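Local coordinates for protein acyltransferase (Actinoplanes teichomyceticus, PDB 4Q38) that transfers a long-chain fatty acyl group from acyl-coenzyme A to the amino sugar of the glycopeptide antibiotic teicoplanin, at residues G192-S197 / L210-W215; L25-R30 / P112-E117. One frame throughout, in Å; residues are numbered along the deposited sequence.

Contact 1: G192-S197 / L210-W215. With TEC (2-amino-6-O-decanoyl-2-deoxy-beta-D-glucopyranose), chain E.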
loop_
_atom_site.group_PDB
_atom_site.type_symbol
_atom_site.label_atom_id
_atom_site.label_comp_id
_atom_site.label_asym_id
_atom_site.label_seq_id
_atom_site.Cartn_x
_atom_site.Cartn_y
_atom_site.Cartn_z
ATOM N N GLY A 192 -4.713 11.922 9.241
ATOM C CA GLY A 192 -4.161 11.747 10.592
ATOM C C GLY A 192 -3.565 10.363 10.718
ATOM O O GLY A 192 -2.806 9.946 9.838
ATOM N N ARG A 193 -3.892 9.650 11.802
ATOM C CA ARG A 193 -3.285 8.335 12.064
ATOM C C ARG A 193 -3.792 7.263 11.086
ATOM O O ARG A 193 -3.056 6.341 10.733
ATOM C CB ARG A 193 -3.528 7.893 13.522
ATOM C CG ARG A 193 -2.767 6.633 13.951
ATOM C CD ARG A 193 -1.267 6.859 13.812
ATOM N NE ARG A 193 -0.449 5.643 13.920
ATOM C CZ ARG A 193 -0.249 4.752 12.950
ATOM N NH1 ARG A 193 -0.858 4.875 11.763
ATOM N NH2 ARG A 193 0.550 3.716 13.173
ATOM N N LEU A 194 -5.046 7.394 10.660
ATOM C CA LEU A 194 -5.667 6.399 9.770
ATOM C C LEU A 194 -5.769 6.885 8.333
ATOM O O LEU A 194 -5.808 8.089 8.078
ATOM C CB LEU A 194 -7.081 6.091 10.250
ATOM C CG LEU A 194 -7.283 5.712 11.711
ATOM C CD1 LEU A 194 -8.774 5.553 11.927
ATOM C CD2 LEU A 194 -6.519 4.428 12.018
ATOM N N GLN A 195 -5.839 5.925 7.410
ATOM C CA GLN A 195 -6.172 6.174 6.018
ATOM C C GLN A 195 -7.583 5.693 5.718
ATOM O O GLN A 195 -8.083 4.762 6.358
ATOM C CB GLN A 195 -5.244 5.384 5.103
ATOM C CG GLN A 195 -3.780 5.776 5.151
ATOM C CD GLN A 195 -2.914 4.629 4.684
ATOM O OE1 GLN A 195 -3.235 3.470 4.953
ATOM N NE2 GLN A 195 -1.825 4.937 3.978
ATOM N N PHE A 196 -8.206 6.326 4.729
ATOM C CA PHE A 196 -9.537 5.932 4.254
ATOM C C PHE A 196 -9.543 5.835 2.742
ATOM O O PHE A 196 -9.064 6.735 2.060
ATOM C CB PHE A 196 -10.605 6.947 4.705
ATOM C CG PHE A 196 -10.766 7.027 6.196
ATOM C CD1 PHE A 196 -11.620 6.163 6.865
ATOM C CD2 PHE A 196 -10.028 7.947 6.941
ATOM C CE1 PHE A 196 -11.751 6.213 8.254
ATOM C CE2 PHE A 196 -10.160 8.009 8.326
ATOM C CZ PHE A 196 -11.012 7.134 8.985
ATOM N N SER A 197 -10.097 4.739 2.230
ATOM C CA SER A 197 -10.252 4.561 0.787
ATOM C C SER A 197 -11.723 4.617 0.362
ATOM O O SER A 197 -12.599 4.107 1.061
ATOM C CB SER A 197 -9.672 3.217 0.351
ATOM O OG SER A 197 -10.266 2.180 1.112
ATOM N N LEU A 210 -11.008 1.404 5.859
ATOM C CA LEU A 210 -10.171 2.028 6.891
ATOM C C LEU A 210 -8.861 1.253 6.917
ATOM O O LEU A 210 -8.877 0.036 6.862
ATOM C CB LEU A 210 -10.881 2.010 8.252
ATOM C CG LEU A 210 -10.215 2.667 9.475
ATOM C CD1 LEU A 210 -11.293 3.095 10.461
ATOM C CD2 LEU A 210 -9.208 1.743 10.152
ATOM N N HIS A 211 -7.731 1.957 6.984
ATOM C CA HIS A 211 -6.422 1.303 6.937
ATOM C C HIS A 211 -5.482 1.956 7.924
ATOM O O HIS A 211 -5.637 3.132 8.247
ATOM C CB HIS A 211 -5.827 1.371 5.526
ATOM C CG HIS A 211 -6.816 1.056 4.432
ATOM N ND1 HIS A 211 -7.022 -0.195 3.979
ATOM C CD2 HIS A 211 -7.687 1.878 3.722
ATOM C CE1 HIS A 211 -7.966 -0.178 3.018
ATOM N NE2 HIS A 211 -8.370 1.089 2.857
ATOM N N VAL A 212 -4.508 1.190 8.407
ATOM C CA VAL A 212 -3.565 1.687 9.406
ATOM C C VAL A 212 -2.148 1.567 8.839
ATOM O O VAL A 212 -1.594 0.463 8.765
ATOM C CB VAL A 212 -3.675 0.920 10.757
ATOM C CG1 VAL A 212 -2.713 1.515 11.789
ATOM C CG2 VAL A 212 -5.106 0.944 11.296
ATOM N N PRO A 213 -1.571 2.692 8.399
ATOM C CA PRO A 213 -0.177 2.666 7.972
ATOM C C PRO A 213 0.742 2.441 9.173
ATOM O O PRO A 213 0.374 2.740 10.315
ATOM C CB PRO A 213 0.047 4.057 7.371
ATOM C CG PRO A 213 -1.024 4.918 7.946
ATOM C CD PRO A 213 -2.182 4.030 8.283
ATOM N N GLU A 214 1.918 1.893 8.923
ATOM C CA GLU A 214 2.806 1.547 10.024
ATOM C C GLU A 214 3.346 2.806 10.696
ATOM O O GLU A 214 3.314 2.927 11.917
ATOM C CB GLU A 214 3.959 0.660 9.551
ATOM C CG GLU A 214 4.949 0.361 10.682
ATOM C CD GLU A 214 6.079 -0.549 10.255
ATOM O OE1 GLU A 214 5.804 -1.663 9.770
ATOM O OE2 GLU A 214 7.246 -0.141 10.410
ATOM N N TRP A 215 3.815 3.755 9.893
ATOM C CA TRP A 215 4.434 4.967 10.440
ATOM C C TRP A 215 3.457 5.901 11.070
ATOM O O TRP A 215 2.341 6.072 10.582
ATOM C CB TRP A 215 5.212 5.695 9.358
ATOM C CG TRP A 215 6.533 5.043 9.042
ATOM C CD1 TRP A 215 7.048 3.854 9.557
ATOM C CD2 TRP A 215 7.543 5.520 8.099
ATOM N NE1 TRP A 215 8.284 3.586 9.025
ATOM C CE2 TRP A 215 8.636 4.542 8.136
ATOM C CE3 TRP A 215 7.647 6.619 7.256
ATOM C CZ2 TRP A 215 9.778 4.685 7.359
ATOM C CZ3 TRP A 215 8.803 6.751 6.474
ATOM C CH2 TRP A 215 9.841 5.806 6.530
HETATM C CAV TEC E . -8.615 -2.115 16.205
HETATM C CAU TEC E . -8.320 -0.902 15.350
HETATM C CAT TEC E . -9.146 -0.860 14.091
HETATM C CAS TEC E . -9.208 -2.201 13.414
HETATM C CAR TEC E . -9.494 -2.010 11.954
HETATM C CAQ TEC E . -8.248 -2.327 11.213
HETATM C CAP TEC E . -8.389 -2.200 9.736
HETATM C CAO TEC E . -7.001 -2.124 9.196
HETATM C CAN TEC E . -6.929 -2.641 7.814
HETATM C CAM TEC E . -5.605 -2.319 7.171
HETATM O OAW TEC E . -4.791 -1.620 7.724
HETATM O O6 TEC E . -5.393 -2.986 6.023
HETATM C C6 TEC E . -4.982 -2.304 4.855
HETATM C C5 TEC E . -3.566 -2.733 4.396
HETATM O O5 TEC E . -3.518 -3.050 3.038
HETATM C C1 TEC E . -2.276 -3.807 3.016
HETATM O O1 TEC E . -2.144 -4.779 2.160
HETATM C C2 TEC E . -1.155 -2.817 2.872
HETATM N N2 TEC E . 0.095 -3.557 2.838
HETATM C C3 TEC E . -1.234 -2.115 4.145
HETATM O O3 TEC E . -0.481 -1.072 3.841
HETATM C C4 TEC E . -2.601 -1.623 4.541
HETATM O O4 TEC E . -2.578 -1.339 5.808
#

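Contact 2: L25-R30 / P112-E117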
loop_
_atom_site.group_PDB
_atom_site.type_symbol
_atom_site.label_atom_id
_atom_site.label_comp_id
_atom_site.label_asym_id
_atom_site.label_seq_id
_atom_site.Cartn_x
_atom_site.Cartn_y
_atom_site.Cartn_z
ATOM N N LEU A 25 13.543 -8.426 -19.604
ATOM C CA LEU A 25 13.445 -8.117 -18.178
ATOM C C LEU A 25 13.451 -9.365 -17.303
ATOM O O LEU A 25 13.601 -9.273 -16.080
ATOM C CB LEU A 25 12.220 -7.234 -17.888
ATOM C CG LEU A 25 12.172 -5.865 -18.572
ATOM C CD1 LEU A 25 10.863 -5.153 -18.273
ATOM C CD2 LEU A 25 13.352 -4.969 -18.205
ATOM N N GLY A 26 13.305 -10.528 -17.932
ATOM C CA GLY A 26 13.330 -11.801 -17.213
ATOM C C GLY A 26 11.999 -12.127 -16.565
ATOM O O GLY A 26 11.942 -12.904 -15.614
ATOM N N LEU A 27 10.930 -11.532 -17.092
ATOM C CA LEU A 27 9.577 -11.706 -16.557
ATOM C C LEU A 27 8.976 -13.060 -16.954
ATOM O O LEU A 27 9.197 -13.539 -18.070
ATOM C CB LEU A 27 8.677 -10.543 -17.004
ATOM C CG LEU A 27 8.952 -9.205 -16.297
ATOM C CD1 LEU A 27 8.351 -8.035 -17.061
ATOM C CD2 LEU A 27 8.477 -9.222 -14.845
ATOM N N GLU A 28 8.234 -13.675 -16.032
ATOM C CA GLU A 28 7.632 -14.994 -16.262
ATOM C C GLU A 28 6.580 -14.996 -17.371
ATOM O O GLU A 28 6.009 -13.952 -17.703
ATOM C CB GLU A 28 7.044 -15.569 -14.969
ATOM C CG GLU A 28 7.859 -16.706 -14.361
ATOM C CD GLU A 28 8.660 -16.308 -13.133
ATOM O OE1 GLU A 28 8.692 -15.109 -12.787
ATOM O OE2 GLU A 28 9.258 -17.208 -12.503
ATOM N N GLU A 29 6.322 -16.179 -17.930
ATOM C CA GLU A 29 5.386 -16.337 -19.049
ATOM C C GLU A 29 3.972 -15.861 -18.730
ATOM O O GLU A 29 3.283 -15.345 -19.604
ATOM C CB GLU A 29 5.354 -17.790 -19.533
ATOM C CG GLU A 29 6.638 -18.233 -20.220
ATOM C CD GLU A 29 6.455 -19.474 -21.077
ATOM O OE1 GLU A 29 6.555 -19.353 -22.319
ATOM O OE2 GLU A 29 6.206 -20.565 -20.512
ATOM N N ARG A 30 3.551 -16.024 -17.478
ATOM C CA ARG A 30 2.211 -15.611 -17.059
ATOM C C ARG A 30 1.978 -14.097 -17.192
ATOM O O ARG A 30 0.832 -13.655 -17.313
ATOM C CB ARG A 30 1.919 -16.089 -15.630
ATOM C CG ARG A 30 2.516 -15.217 -14.538
ATOM C CD ARG A 30 2.368 -15.842 -13.162
ATOM N NE ARG A 30 3.426 -16.818 -12.893
ATOM C CZ ARG A 30 4.639 -16.515 -12.430
ATOM N NH1 ARG A 30 4.975 -15.254 -12.177
ATOM N NH2 ARG A 30 5.524 -17.482 -12.220
ATOM N N PRO A 112 3.853 -6.488 -12.335
ATOM C CA PRO A 112 4.706 -7.408 -11.589
ATOM C C PRO A 112 5.976 -6.736 -11.054
ATOM O O PRO A 112 6.391 -5.697 -11.575
ATOM C CB PRO A 112 5.087 -8.453 -12.642
ATOM C CG PRO A 112 5.074 -7.684 -13.921
ATOM C CD PRO A 112 3.904 -6.745 -13.783
ATOM N N PRO A 113 6.590 -7.328 -10.019
ATOM C CA PRO A 113 7.928 -6.891 -9.616
ATOM C C PRO A 113 8.950 -7.309 -10.699
ATOM O O PRO A 113 8.730 -8.299 -11.397
ATOM C CB PRO A 113 8.165 -7.674 -8.324
ATOM C CG PRO A 113 7.331 -8.901 -8.467
ATOM C CD PRO A 113 6.104 -8.467 -9.209
ATOM N N LEU A 114 10.034 -6.552 -10.853
ATOM C CA LEU A 114 11.079 -6.914 -11.817
ATOM C C LEU A 114 12.165 -7.750 -11.146
ATOM O O LEU A 114 12.596 -7.425 -10.037
ATOM C CB LEU A 114 11.686 -5.662 -12.469
ATOM C CG LEU A 114 10.783 -4.781 -13.347
ATOM C CD1 LEU A 114 11.625 -3.757 -14.110
ATOM C CD2 LEU A 114 9.953 -5.622 -14.310
ATOM N N PRO A 115 12.606 -8.841 -11.805
ATOM C CA PRO A 115 13.697 -9.662 -11.272
ATOM C C PRO A 115 14.927 -8.807 -10.934
ATOM O O PRO A 115 15.291 -7.929 -11.712
ATOM C CB PRO A 115 14.003 -10.620 -12.425
ATOM C CG PRO A 115 12.704 -10.755 -13.154
ATOM C CD PRO A 115 12.006 -9.429 -13.021
ATOM N N TYR A 116 15.552 -9.059 -9.791
ATOM C CA TYR A 116 16.594 -8.161 -9.273
ATOM C C TYR A 116 17.928 -8.299 -10.023
ATOM O O TYR A 116 18.859 -7.542 -9.773
ATOM C CB TYR A 116 16.789 -8.338 -7.756
ATOM C CG TYR A 116 15.652 -7.787 -6.898
ATOM C CD1 TYR A 116 14.498 -7.259 -7.488
ATOM C CD2 TYR A 116 15.717 -7.827 -5.498
ATOM C CE1 TYR A 116 13.455 -6.757 -6.717
ATOM C CE2 TYR A 116 14.673 -7.331 -4.716
ATOM C CZ TYR A 116 13.543 -6.799 -5.338
ATOM O OH TYR A 116 12.486 -6.300 -4.596
ATOM N N GLU A 117 17.997 -9.250 -10.952
ATOM C CA GLU A 117 19.141 -9.357 -11.864
ATOM C C GLU A 117 19.279 -8.122 -12.761
ATOM O O GLU A 117 20.361 -7.862 -13.307
ATOM C CB GLU A 117 19.049 -10.626 -12.708
ATOM C CG GLU A 117 19.324 -11.899 -11.922
ATOM C CD GLU A 117 18.150 -12.329 -11.046
ATOM O OE1 GLU A 117 18.400 -12.986 -10.023
ATOM O OE2 GLU A 117 16.986 -12.001 -11.376
HETATM O O HOH W 1 14.599 -7.237 -14.492
#

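Contact 1: G192-S197 / L210-W215
Arg193 reaches Pro213 O end-on with both terminal nitrogens of its guanidinium. Arg193 NH1 lies 2.9 Å and Arg193 NH2 3.0 Å from Pro213 O, which sits in the guanidinium plane. The chain gets there with CG anti to the backbone N (chi1 -172°) and a bend at chi2. Trp215 O lies over one guanidinium face, and NH2 is also bonded to Gly217 O. Arg193 is thus bonded to the backbone after strand 206-211 at two residues. The Gln195 amide end meets the Pro213 ring, with Gln195 OE1 3.5 Å from Pro213 CD. Gln195 OE1 also lies 3.4 Å from His211 CB, the amide and imidazole planes being 78° apart. Gln195 and His211 form an antiparallel hydrogen-bonded pair in the hairpin of strands 194-200 and 206-211, within the GNAT-like domain. Phe196 pairs with Leu210 in the next, non-hydrogen-bonded position. His211 NE2 shares a 2.8 Å in-plane hydrogen bond with Ser197 OG. The bond helps set the ring's rotation; Trp179 packs edge-to-face with the imidazole. On the ligand side, His211 ND1 is 3.1 Å from C6 of the acylated sugar. Val212 N donates to the acyl carbonyl oxygen OAW at 2.9 Å, and Val212 O accepts from coenzyme A.

Contact 2: L25-R30 / P112-E117
Leu27 meets the proline-rich segment mainly through its CD2 methyl. Leu27 CD2 lies 3.8 Å from Pro112 CG and 3.9 Å from Leu114 CD2. It also touches Pro115 CD, so this branch meets the side chains of three residues of 112-117. Leu27 CD1 touches Leu114 CD2 as well. With CG anti to its carbonyl carbon (chi1 -73°), Leu27 brings its methyls to Pro112 and Leu114. Leu27 and Pro112 cross at about a right angle. Leu25 adds a second apolar touch, with its CD1 4.1 Å from Leu114 CD2. Leu114 CD2 therefore meets both leucines of segment 25-30.

The second kind of contact sets carbons against backbone oxygens. The Pro115 ring brings its CG to two carbonyls in succession. Pro115 CG is 3.4 Å from Leu25 O and 3.4 Å from Gly26 O. Likewise Leu27 CD2 lies 3.6 Å from Pro113 O.

No direct hydrogen bond joins the segments. One water links them instead, donating to Leu25 O at 2.8 Å and to Pro115 O at 2.9 Å. It gives both carbonyls a polar partner.

The backbone turn is a Schellman motif. Gly26 has positive phi and is its C-prime residue. The motif ends helix 18-25 and brings Leu27 round to the prolines.

Leu25 also packs on Ala85 and Leu89 of helix 84-98. Leu114 touches Leu86 and Leu89 of the same helix, and Ala122 of helix 119-123. The contact thus joins the loop between helices 18-25 and 32-41 to the loop between helices 84-98 and 119-123, with helix 84-98 packed against leucines from both.

Overall arrangement
From the N terminus, the chain leaves helix 18-25 and enters segment 25-30. Contact 2 closes when segment 112-117 returns to it, 82 residues later. The long loop between is just over half helical, with no strand. The chain then runs through further helices to strand 188-191, the outermost strand on its side of the sheet. Contact 1 opens next and closes a short hairpin loop, with 12 residues between its segments. The two loops are in series and neither nest nor cross. Contact 2 ties helix-linking loops in the N-terminal part. Contact 1 joins strands 194-200 and 206-211 of the GNAT-like part, beside the acyl-sugar and coenzyme A sites. Their centres are about 31 Å apart, and they do not touch.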